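Local coordinates for protein methyltransferase (Pyrococcus horikoshii, PDB 1IXK) that probably methylates cytosine at carbon 5 in RNA, likely tRNA, using S-adenosyl-L-methionine as methyl donor, at residues 28-39 and 295-303; 225-233 and 257-267. One frame throughout, in Å; residues are numbered along the deposited sequence.

Contact 1: 28-39 and 295-303; sequences WGERAIRIAEAM and RRLYPDVHE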
loop_
_atom_site.group_PDB
_atom_site.type_symbol
_atom_site.label_atom_id
_atom_site.label_comp_id
_atom_site.label_asym_id
_atom_site.label_seq_id
_atom_site.Cartn_x
_atom_site.Cartn_y
_atom_site.Cartn_z
ATOM N N TRP A 28 0.042 -19.894 9.234
ATOM C CA TRP A 28 -1.405 -19.978 9.069
ATOM C C TRP A 28 -2.021 -21.377 9.081
ATOM O O TRP A 28 -3.231 -21.516 8.911
ATOM C CB TRP A 28 -1.800 -19.255 7.774
ATOM C CG TRP A 28 -1.372 -17.812 7.754
ATOM C CD1 TRP A 28 -1.892 -16.795 8.496
ATOM C CD2 TRP A 28 -0.291 -17.244 6.999
ATOM N NE1 TRP A 28 -1.208 -15.627 8.252
ATOM C CE2 TRP A 28 -0.223 -15.875 7.332
ATOM C CE3 TRP A 28 0.618 -17.758 6.064
ATOM C CZ2 TRP A 28 0.732 -15.012 6.778
ATOM C CZ3 TRP A 28 1.567 -16.905 5.513
ATOM C CH2 TRP A 28 1.612 -15.544 5.867
ATOM N N GLY A 29 -1.204 -22.407 9.283
ATOM C CA GLY A 29 -1.737 -23.759 9.303
ATOM C C GLY A 29 -2.385 -24.129 7.982
ATOM O O GLY A 29 -1.900 -23.736 6.923
ATOM N N GLU A 30 -3.489 -24.872 8.037
ATOM C CA GLU A 30 -4.188 -25.295 6.822
ATOM C C GLU A 30 -4.639 -24.140 5.927
ATOM O O GLU A 30 -4.813 -24.318 4.723
ATOM C CB GLU A 30 -5.397 -26.174 7.170
ATOM C CG GLU A 30 -6.376 -25.566 8.170
ATOM C CD GLU A 30 -5.981 -25.814 9.616
ATOM O OE1 GLU A 30 -4.897 -25.351 10.040
ATOM O OE2 GLU A 30 -6.762 -26.477 10.336
ATOM N N ARG A 31 -4.825 -22.958 6.507
ATOM C CA ARG A 31 -5.241 -21.799 5.720
ATOM C C ARG A 31 -4.145 -21.436 4.715
ATOM O O ARG A 31 -4.401 -20.771 3.710
ATOM C CB ARG A 31 -5.525 -20.602 6.636
ATOM C CG ARG A 31 -6.026 -19.367 5.893
ATOM C CD ARG A 31 -6.152 -18.162 6.811
ATOM N NE ARG A 31 -6.618 -16.983 6.087
ATOM C CZ ARG A 31 -6.837 -15.794 6.643
ATOM N NH1 ARG A 31 -6.630 -15.618 7.939
ATOM N NH2 ARG A 31 -7.269 -14.782 5.900
ATOM N N ALA A 32 -2.926 -21.887 4.992
ATOM C CA ALA A 32 -1.796 -21.611 4.114
ATOM C C ALA A 32 -2.118 -21.943 2.657
ATOM O O ALA A 32 -1.845 -21.150 1.760
ATOM C CB ALA A 32 -0.573 -22.399 4.578
ATOM N N ILE A 33 -2.703 -23.112 2.424
ATOM C CA ILE A 33 -3.047 -23.526 1.071
ATOM C C ILE A 33 -4.101 -22.606 0.450
ATOM O O ILE A 33 -4.013 -22.263 -0.726
ATOM C CB ILE A 33 -3.565 -24.993 1.049
ATOM C CG1 ILE A 33 -3.917 -25.406 -0.382
ATOM C CG2 ILE A 33 -4.778 -25.135 1.947
ATOM C CD1 ILE A 33 -2.736 -25.408 -1.324
ATOM N N ARG A 34 -5.088 -22.203 1.243
ATOM C CA ARG A 34 -6.148 -21.329 0.750
ATOM C C ARG A 34 -5.616 -19.951 0.347
ATOM O O ARG A 34 -6.095 -19.345 -0.611
ATOM C CB ARG A 34 -7.250 -21.192 1.807
ATOM C CG ARG A 34 -7.882 -22.534 2.193
ATOM C CD ARG A 34 -9.279 -22.376 2.780
ATOM N NE ARG A 34 -9.290 -21.798 4.121
ATOM C CZ ARG A 34 -8.843 -22.412 5.213
ATOM N NH1 ARG A 34 -8.339 -23.635 5.133
ATOM N NH2 ARG A 34 -8.908 -21.805 6.390
ATOM N N ILE A 35 -4.623 -19.460 1.079
ATOM C CA ILE A 35 -4.024 -18.164 0.775
ATOM C C ILE A 35 -3.194 -18.278 -0.503
ATOM O O ILE A 35 -3.304 -17.444 -1.403
ATOM C CB ILE A 35 -3.117 -17.693 1.934
ATOM C CG1 ILE A 35 -3.979 -17.310 3.142
ATOM C CG2 ILE A 35 -2.238 -16.525 1.479
ATOM C CD1 ILE A 35 -3.197 -17.146 4.429
ATOM N N ALA A 36 -2.371 -19.322 -0.579
ATOM C CA ALA A 36 -1.514 -19.544 -1.738
ATOM C C ALA A 36 -2.314 -19.690 -3.033
ATOM O O ALA A 36 -1.989 -19.065 -4.045
ATOM C CB ALA A 36 -0.650 -20.780 -1.518
ATOM N N GLU A 37 -3.361 -20.507 -3.002
ATOM C CA GLU A 37 -4.177 -20.708 -4.193
ATOM C C GLU A 37 -4.979 -19.465 -4.565
ATOM O O GLU A 37 -5.097 -19.134 -5.742
ATOM C CB GLU A 37 -5.139 -21.881 -4.001
ATOM C CG GLU A 37 -4.460 -23.212 -3.764
ATOM C CD GLU A 37 -5.447 -24.356 -3.730
ATOM O OE1 GLU A 37 -6.505 -24.210 -3.079
ATOM O OE2 GLU A 37 -5.162 -25.403 -4.350
ATOM N N ALA A 38 -5.533 -18.781 -3.570
ATOM C CA ALA A 38 -6.314 -17.580 -3.845
ATOM C C ALA A 38 -5.439 -16.535 -4.513
ATOM O O ALA A 38 -5.920 -15.714 -5.292
ATOM C CB ALA A 38 -6.895 -17.017 -2.556
HETATM N N MSE A 39 -4.145 -16.587 -4.218
HETATM C CA MSE A 39 -3.193 -15.628 -4.758
HETATM C C MSE A 39 -2.822 -15.856 -6.228
HETATM O O MSE A 39 -2.251 -14.975 -6.871
HETATM C CB MSE A 39 -1.939 -15.620 -3.879
HETATM C CG MSE A 39 -1.260 -14.264 -3.790
HETATM SE SE MSE A 39 -0.452 -13.938 -2.200
HETATM C CE MSE A 39 0.553 -15.381 -1.974
ATOM N N ARG A 295 -2.471 -4.012 10.536
ATOM C CA ARG A 295 -3.420 -4.876 9.838
ATOM C C ARG A 295 -2.822 -5.618 8.654
ATOM O O ARG A 295 -1.794 -5.229 8.115
ATOM C CB ARG A 295 -4.600 -4.046 9.314
ATOM C CG ARG A 295 -5.102 -2.975 10.268
ATOM C CD ARG A 295 -5.502 -3.561 11.602
ATOM N NE ARG A 295 -6.675 -4.421 11.511
ATOM C CZ ARG A 295 -7.163 -5.117 12.534
ATOM N NH1 ARG A 295 -6.574 -5.052 13.717
ATOM N NH2 ARG A 295 -8.238 -5.877 12.378
ATOM N N ARG A 296 -3.496 -6.688 8.257
ATOM C CA ARG A 296 -3.094 -7.492 7.111
ATOM C C ARG A 296 -4.318 -7.803 6.262
ATOM O O ARG A 296 -5.412 -8.042 6.789
ATOM C CB ARG A 296 -2.481 -8.822 7.557
ATOM C CG ARG A 296 -0.993 -8.777 7.861
ATOM C CD ARG A 296 -0.521 -10.147 8.331
ATOM N NE ARG A 296 0.922 -10.204 8.544
ATOM C CZ ARG A 296 1.766 -10.863 7.758
ATOM N NH1 ARG A 296 1.311 -11.522 6.699
ATOM N NH2 ARG A 296 3.063 -10.881 8.041
ATOM N N LEU A 297 -4.123 -7.798 4.948
ATOM C CA LEU A 297 -5.181 -8.140 4.011
ATOM C C LEU A 297 -4.702 -9.438 3.378
ATOM O O LEU A 297 -3.524 -9.573 3.036
ATOM C CB LEU A 297 -5.345 -7.064 2.934
ATOM C CG LEU A 297 -5.880 -5.702 3.379
ATOM C CD1 LEU A 297 -5.956 -4.773 2.171
ATOM C CD2 LEU A 297 -7.255 -5.865 4.021
ATOM N N TYR A 298 -5.612 -10.394 3.240
ATOM C CA TYR A 298 -5.281 -11.694 2.669
ATOM C C TYR A 298 -6.057 -11.940 1.383
ATOM O O TYR A 298 -7.243 -11.622 1.291
ATOM C CB TYR A 298 -5.598 -12.791 3.682
ATOM C CG TYR A 298 -4.686 -12.790 4.885
ATOM C CD1 TYR A 298 -3.377 -13.266 4.789
ATOM C CD2 TYR A 298 -5.133 -12.326 6.124
ATOM C CE1 TYR A 298 -2.538 -13.286 5.891
ATOM C CE2 TYR A 298 -4.298 -12.340 7.238
ATOM C CZ TYR A 298 -3.002 -12.825 7.114
ATOM O OH TYR A 298 -2.175 -12.870 8.211
ATOM N N PRO A 299 -5.398 -12.527 0.377
ATOM C CA PRO A 299 -6.046 -12.806 -0.905
ATOM C C PRO A 299 -7.209 -13.788 -0.828
ATOM O O PRO A 299 -8.040 -13.824 -1.727
ATOM C CB PRO A 299 -4.896 -13.324 -1.767
ATOM C CG PRO A 299 -4.006 -13.989 -0.766
ATOM C CD PRO A 299 -4.004 -13.003 0.375
ATOM N N ASP A 300 -7.278 -14.574 0.242
ATOM C CA ASP A 300 -8.359 -15.544 0.367
ATOM C C ASP A 300 -9.641 -14.957 0.949
ATOM O O ASP A 300 -10.695 -15.591 0.895
ATOM C CB ASP A 300 -7.899 -16.758 1.190
ATOM C CG ASP A 300 -7.629 -16.426 2.647
ATOM O OD1 ASP A 300 -7.232 -15.278 2.944
ATOM O OD2 ASP A 300 -7.798 -17.331 3.495
ATOM N N VAL A 301 -9.567 -13.745 1.490
ATOM C CA VAL A 301 -10.761 -13.122 2.048
ATOM C C VAL A 301 -11.005 -11.693 1.557
ATOM O O VAL A 301 -12.148 -11.254 1.472
ATOM C CB VAL A 301 -10.729 -13.109 3.606
ATOM C CG1 VAL A 301 -10.636 -14.527 4.143
ATOM C CG2 VAL A 301 -9.560 -12.299 4.097
ATOM N N HIS A 302 -9.942 -10.970 1.217
ATOM C CA HIS A 302 -10.102 -9.584 0.786
ATOM C C HIS A 302 -9.976 -9.327 -0.711
ATOM O O HIS A 302 -10.101 -8.183 -1.154
ATOM C CB HIS A 302 -9.108 -8.687 1.526
ATOM C CG HIS A 302 -9.185 -8.805 3.016
ATOM N ND1 HIS A 302 -8.301 -9.566 3.748
ATOM C CD2 HIS A 302 -10.053 -8.269 3.908
ATOM C CE1 HIS A 302 -8.620 -9.493 5.031
ATOM N NE2 HIS A 302 -9.678 -8.713 5.153
ATOM N N GLU A 303 -9.720 -10.377 -1.484
ATOM C CA GLU A 303 -9.582 -10.232 -2.930
ATOM C C GLU A 303 -8.523 -9.199 -3.312
ATOM O O GLU A 303 -8.712 -8.419 -4.242
ATOM C CB GLU A 303 -10.924 -9.841 -3.555
ATOM C CG GLU A 303 -12.025 -10.871 -3.347
ATOM C CD GLU A 303 -13.272 -10.576 -4.166
ATOM O OE1 GLU A 303 -14.238 -11.363 -4.071
ATOM O OE2 GLU A 303 -13.285 -9.567 -4.905
HETATM O O HOH W 1 -9.813 -18.988 3.954
#
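R31 reaches out from helix 31-38 and grips D300 side-on, its guanidinium edge turned to the carboxylate with the two planes 33° apart. NE meets D300 OD2 at 2.9 Å and NH2 meets D300 OD1 at 3.0 Å, each oxygen using its syn lone pair, so this salt bridge fixes the carboxylate's rotation. The reach comes from a fully extended R31 chain whose CG lies opposite the backbone N (chi1 -177°). R31 CZ lies over one face of the Y298 ring in a cation-pi contact, 4.3 Å from the ring centroid, the guanidinium tilted 54° to the ring, and E276 gives R31 a second carboxylate. With an alanine at R31, D300 and E276 would probably both lose their positive mate and the Y298 face its cation. At the far end of that ring, W28 NE1 donates to Y298 OH (2.9 Å), a bent bond tilted from the indole plane. R296 NH1 comes to the indole edge at W28 CZ2, while R296 NE forms a salt bridge with E255. I35 CD1 touches Y298 CD1 at 3.9 Å, and I35 CG2 and SE of selenomethionine M39 both meet P299 CG. A38 CB rests on the backbone of P299 and D300. A water bridges R34 NE to D300 OD2, a second link between helix and carboxylate. The contact thus joins the RsmF-type N-terminal region to the Rossmann-like RsmB/F methyltransferase region, at the loop after strand 295-297; that strand pairs with strands 276-277 and 307-314, while I33 and A36 pack against helix 5-13.

Contact 2: 225-233 and 257-267; sequences QMRLLEKGL and VIQWALDNFDV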
loop_
_atom_site.group_PDB
_atom_site.type_symbol
_atom_site.label_atom_id
_atom_site.label_comp_id
_atom_site.label_asym_id
_atom_site.label_seq_id
_atom_site.Cartn_x
_atom_site.Cartn_y
_atom_site.Cartn_z
ATOM N N GLN A 225 13.795 -1.718 4.095
ATOM C CA GLN A 225 12.599 -1.213 4.769
ATOM C C GLN A 225 12.984 -0.514 6.069
ATOM O O GLN A 225 12.476 0.562 6.388
ATOM C CB GLN A 225 11.634 -2.360 5.078
ATOM C CG GLN A 225 10.896 -2.910 3.868
ATOM C CD GLN A 225 10.060 -1.858 3.172
ATOM O OE1 GLN A 225 10.587 -0.975 2.496
ATOM N NE2 GLN A 225 8.746 -1.942 3.340
HETATM N N MSE A 226 13.877 -1.144 6.825
HETATM C CA MSE A 226 14.350 -0.578 8.081
HETATM C C MSE A 226 15.025 0.767 7.807
HETATM O O MSE A 226 14.772 1.750 8.500
HETATM C CB MSE A 226 15.339 -1.543 8.760
HETATM C CG MSE A 226 14.700 -2.816 9.350
HETATM SE SE MSE A 226 15.910 -4.028 9.956
HETATM C CE MSE A 226 16.607 -3.187 11.355
ATOM N N ARG A 227 15.881 0.813 6.791
ATOM C CA ARG A 227 16.582 2.051 6.449
ATOM C C ARG A 227 15.601 3.153 6.088
ATOM O O ARG A 227 15.738 4.289 6.538
ATOM C CB ARG A 227 17.527 1.843 5.261
ATOM C CG ARG A 227 18.763 1.028 5.545
ATOM C CD ARG A 227 19.571 0.831 4.262
ATOM N NE ARG A 227 20.739 -0.018 4.479
ATOM C CZ ARG A 227 21.824 0.357 5.149
ATOM N NH1 ARG A 227 21.901 1.574 5.670
ATOM N NH2 ARG A 227 22.829 -0.494 5.309
ATOM N N LEU A 228 14.621 2.812 5.256
ATOM C CA LEU A 228 13.619 3.779 4.828
ATOM C C LEU A 228 12.780 4.277 6.001
ATOM O O LEU A 228 12.535 5.474 6.134
ATOM C CB LEU A 228 12.708 3.154 3.763
ATOM C CG LEU A 228 13.380 2.895 2.410
ATOM C CD1 LEU A 228 12.522 1.979 1.554
ATOM C CD2 LEU A 228 13.633 4.220 1.720
ATOM N N LEU A 229 12.348 3.355 6.855
ATOM C CA LEU A 229 11.531 3.722 8.004
ATOM C C LEU A 229 12.293 4.645 8.952
ATOM O O LEU A 229 11.726 5.598 9.487
ATOM C CB LEU A 229 11.068 2.462 8.732
ATOM C CG LEU A 229 10.156 2.664 9.945
ATOM C CD1 LEU A 229 8.929 3.487 9.556
ATOM C CD2 LEU A 229 9.749 1.306 10.485
ATOM N N GLU A 230 13.579 4.373 9.161
ATOM C CA GLU A 230 14.380 5.221 10.034
ATOM C C GLU A 230 14.538 6.623 9.440
ATOM O O GLU A 230 14.409 7.616 10.154
ATOM C CB GLU A 230 15.756 4.595 10.291
ATOM C CG GLU A 230 16.706 5.500 11.053
ATOM C CD GLU A 230 17.839 4.737 11.720
ATOM O OE1 GLU A 230 18.300 3.728 11.151
ATOM O OE2 GLU A 230 18.275 5.162 12.813
ATOM N N LYS A 231 14.811 6.715 8.139
ATOM C CA LYS A 231 14.957 8.028 7.509
ATOM C C LYS A 231 13.636 8.803 7.565
ATOM O O LYS A 231 13.626 10.019 7.761
ATOM C CB LYS A 231 15.398 7.890 6.044
ATOM C CG LYS A 231 16.795 7.303 5.845
ATOM C CD LYS A 231 17.864 8.087 6.611
ATOM C CE LYS A 231 17.887 9.552 6.204
ATOM N NZ LYS A 231 18.900 10.339 6.969
ATOM N N GLY A 232 12.526 8.093 7.385
ATOM C CA GLY A 232 11.222 8.734 7.424
ATOM C C GLY A 232 10.893 9.286 8.803
ATOM O O GLY A 232 10.465 10.436 8.946
ATOM N N LEU A 233 11.100 8.470 9.830
ATOM C CA LEU A 233 10.821 8.907 11.190
ATOM C C LEU A 233 11.723 10.081 11.574
ATOM O O LEU A 233 11.317 10.974 12.323
ATOM C CB LEU A 233 11.006 7.741 12.165
ATOM C CG LEU A 233 9.962 6.628 12.028
ATOM C CD1 LEU A 233 10.305 5.469 12.958
ATOM C CD2 LEU A 233 8.581 7.177 12.346
ATOM N N VAL A 257 9.749 -5.533 11.369
ATOM C CA VAL A 257 10.220 -4.175 11.145
ATOM C C VAL A 257 9.498 -3.223 12.086
ATOM O O VAL A 257 10.110 -2.315 12.656
ATOM C CB VAL A 257 9.975 -3.730 9.689
ATOM C CG1 VAL A 257 10.391 -2.275 9.507
ATOM C CG2 VAL A 257 10.750 -4.627 8.739
ATOM N N ILE A 258 8.193 -3.433 12.248
ATOM C CA ILE A 258 7.401 -2.586 13.138
ATOM C C ILE A 258 7.836 -2.776 14.599
ATOM O O ILE A 258 7.944 -1.802 15.343
ATOM C CB ILE A 258 5.887 -2.879 12.986
ATOM C CG1 ILE A 258 5.459 -2.595 11.542
ATOM C CG2 ILE A 258 5.071 -1.992 13.925
ATOM C CD1 ILE A 258 5.863 -1.223 11.060
ATOM N N GLN A 259 8.084 -4.018 15.008
ATOM C CA GLN A 259 8.530 -4.262 16.378
ATOM C C GLN A 259 9.870 -3.556 16.592
ATOM O O GLN A 259 10.113 -2.947 17.640
ATOM C CB GLN A 259 8.707 -5.755 16.650
ATOM C CG GLN A 259 9.145 -6.037 18.086
ATOM C CD GLN A 259 8.073 -5.675 19.099
ATOM O OE1 GLN A 259 7.021 -6.297 19.145
ATOM N NE2 GLN A 259 8.336 -4.659 19.906
ATOM N N TRP A 260 10.741 -3.645 15.594
ATOM C CA TRP A 260 12.041 -3.001 15.680
ATOM C C TRP A 260 11.855 -1.496 15.855
ATOM O O TRP A 260 12.526 -0.874 16.674
ATOM C CB TRP A 260 12.865 -3.276 14.419
ATOM C CG TRP A 260 14.113 -2.453 14.363
ATOM C CD1 TRP A 260 15.212 -2.567 15.172
ATOM C CD2 TRP A 260 14.376 -1.362 13.480
ATOM N NE1 TRP A 260 16.145 -1.610 14.844
ATOM C CE2 TRP A 260 15.658 -0.856 13.808
ATOM C CE3 TRP A 260 13.655 -0.757 12.441
ATOM C CZ2 TRP A 260 16.232 0.223 13.134
ATOM C CZ3 TRP A 260 14.227 0.318 11.769
ATOM C CH2 TRP A 260 15.504 0.796 12.120
ATOM N N ALA A 261 10.935 -0.911 15.094
ATOM C CA ALA A 261 10.688 0.526 15.188
ATOM C C ALA A 261 10.184 0.910 16.578
ATOM O O ALA A 261 10.603 1.924 17.138
ATOM C CB ALA A 261 9.676 0.955 14.131
ATOM N N LEU A 262 9.280 0.105 17.127
ATOM C CA LEU A 262 8.737 0.372 18.453
ATOM C C LEU A 262 9.846 0.288 19.504
ATOM O O LEU A 262 9.845 1.047 20.471
ATOM C CB LEU A 262 7.631 -0.637 18.790
ATOM C CG LEU A 262 6.318 -0.563 18.000
ATOM C CD1 LEU A 262 5.477 -1.797 18.300
ATOM C CD2 LEU A 262 5.564 0.703 18.366
ATOM N N ASP A 263 10.788 -0.630 19.310
ATOM C CA ASP A 263 11.901 -0.803 20.257
ATOM C C ASP A 263 12.997 0.229 20.054
ATOM O O ASP A 263 13.678 0.632 20.999
ATOM C CB ASP A 263 12.576 -2.174 20.099
ATOM C CG ASP A 263 11.651 -3.338 20.364
ATOM O OD1 ASP A 263 10.598 -3.145 20.999
ATOM O OD2 ASP A 263 12.005 -4.462 19.942
ATOM N N ASN A 264 13.174 0.647 18.809
ATOM C CA ASN A 264 14.242 1.571 18.468
ATOM C C ASN A 264 13.925 3.069 18.482
ATOM O O ASN A 264 14.818 3.884 18.717
ATOM C CB ASN A 264 14.797 1.174 17.100
ATOM C CG ASN A 264 16.200 1.665 16.885
ATOM O OD1 ASN A 264 17.124 1.248 17.583
ATOM N ND2 ASN A 264 16.373 2.566 15.918
ATOM N N PHE A 265 12.673 3.444 18.236
ATOM C CA PHE A 265 12.321 4.863 18.214
ATOM C C PHE A 265 11.218 5.234 19.197
ATOM O O PHE A 265 10.576 4.369 19.781
ATOM C CB PHE A 265 11.887 5.281 16.810
ATOM C CG PHE A 265 12.860 4.888 15.733
ATOM C CD1 PHE A 265 12.676 3.721 15.006
ATOM C CD2 PHE A 265 13.957 5.692 15.447
ATOM C CE1 PHE A 265 13.573 3.352 14.004
ATOM C CE2 PHE A 265 14.861 5.335 14.449
ATOM C CZ PHE A 265 14.665 4.162 13.724
ATOM N N ASP A 266 10.994 6.534 19.355
ATOM C CA ASP A 266 9.962 7.034 20.251
ATOM C C ASP A 266 8.664 7.170 19.455
ATOM O O ASP A 266 8.254 8.272 19.084
ATOM C CB ASP A 266 10.394 8.381 20.826
ATOM C CG ASP A 266 11.694 8.282 21.595
ATOM O OD1 ASP A 266 11.713 7.586 22.630
ATOM O OD2 ASP A 266 12.701 8.886 21.161
ATOM N N VAL A 267 8.038 6.028 19.190
ATOM C CA VAL A 267 6.798 5.973 18.424
ATOM C C VAL A 267 5.776 5.038 19.061
ATOM O O VAL A 267 6.105 4.241 19.939
ATOM C CB VAL A 267 7.052 5.470 16.984
ATOM C CG1 VAL A 267 8.054 6.381 16.279
ATOM C CG2 VAL A 267 7.562 4.028 17.019
HETATM O O HOH W 2 18.705 3.803 14.810
#
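The selenomethionine M226 sets its CE methyl over the face of the W260 indole: CE sits 3.6 Å from the centroid of the five-membered ring, 17° off the ring normal, a CH-pi contact. SE stands above the six-membered ring at a longer 4.8 Å from its centroid, making this a Met-aromatic pair as well. The fold is the Rossmann-like class I methyltransferase domain, and the two helices, 215-235 and 255-264, run side by side against its central sheet, their segment axes 10.5 Å apart and crossing at -39°. No hydrogen bond passes directly between the segments; apolar side chains carry the contact. M226 reaches the indole because its chain bends at chi3 (68°), folding CE back over the ring, and N264 CB lies on the opposite face. Nearer the sheet, L229 CD2 packs on both V257 CG1 and A261 CB, and the L229 side chain also touches L242 and I312 on the strands. V257 packs on Y244 there, so this row of side chains joins both helices to the sheet. Further along helix 215-235, L233 CD1 lies over one face of F265, 4.0 Å from the ring centroid, and L233 CD2 meets V267 CG1 at the start of strand 267-270. E230 comes to the F265 ring at its edge, where E230 CB and CG both meet F265 CZ at 3.6 Å, and its carboxylate continues past the ring toward solvent. There a water links the helices, donating to E230 OE2 at 2.5 Å and accepting from N264 ND2 at 2.9 Å.

How the contacts relate
The two contacts lie about 27 Å apart between centres and do not touch, and along the chain contact 2 is nested inside the loop closed by contact 1. Both are partly buried and bury similar areas. Contact 2 stays within the methyltransferase domain, packing two helices on one another and on the sheet by apolar and CH-pi contacts. Contact 1 instead ties the N-terminal region to a loop of that domain, adding to its apolar packing a salt bridge, a cation-pi contact and an indole hydrogen bond; contact 2 has no such direct polar bond, its segments being linked only through water. Strand 307-314 connects them, pairing with strand 295-297 of contact 1 and meeting L229, I258 and V267 of contact 2.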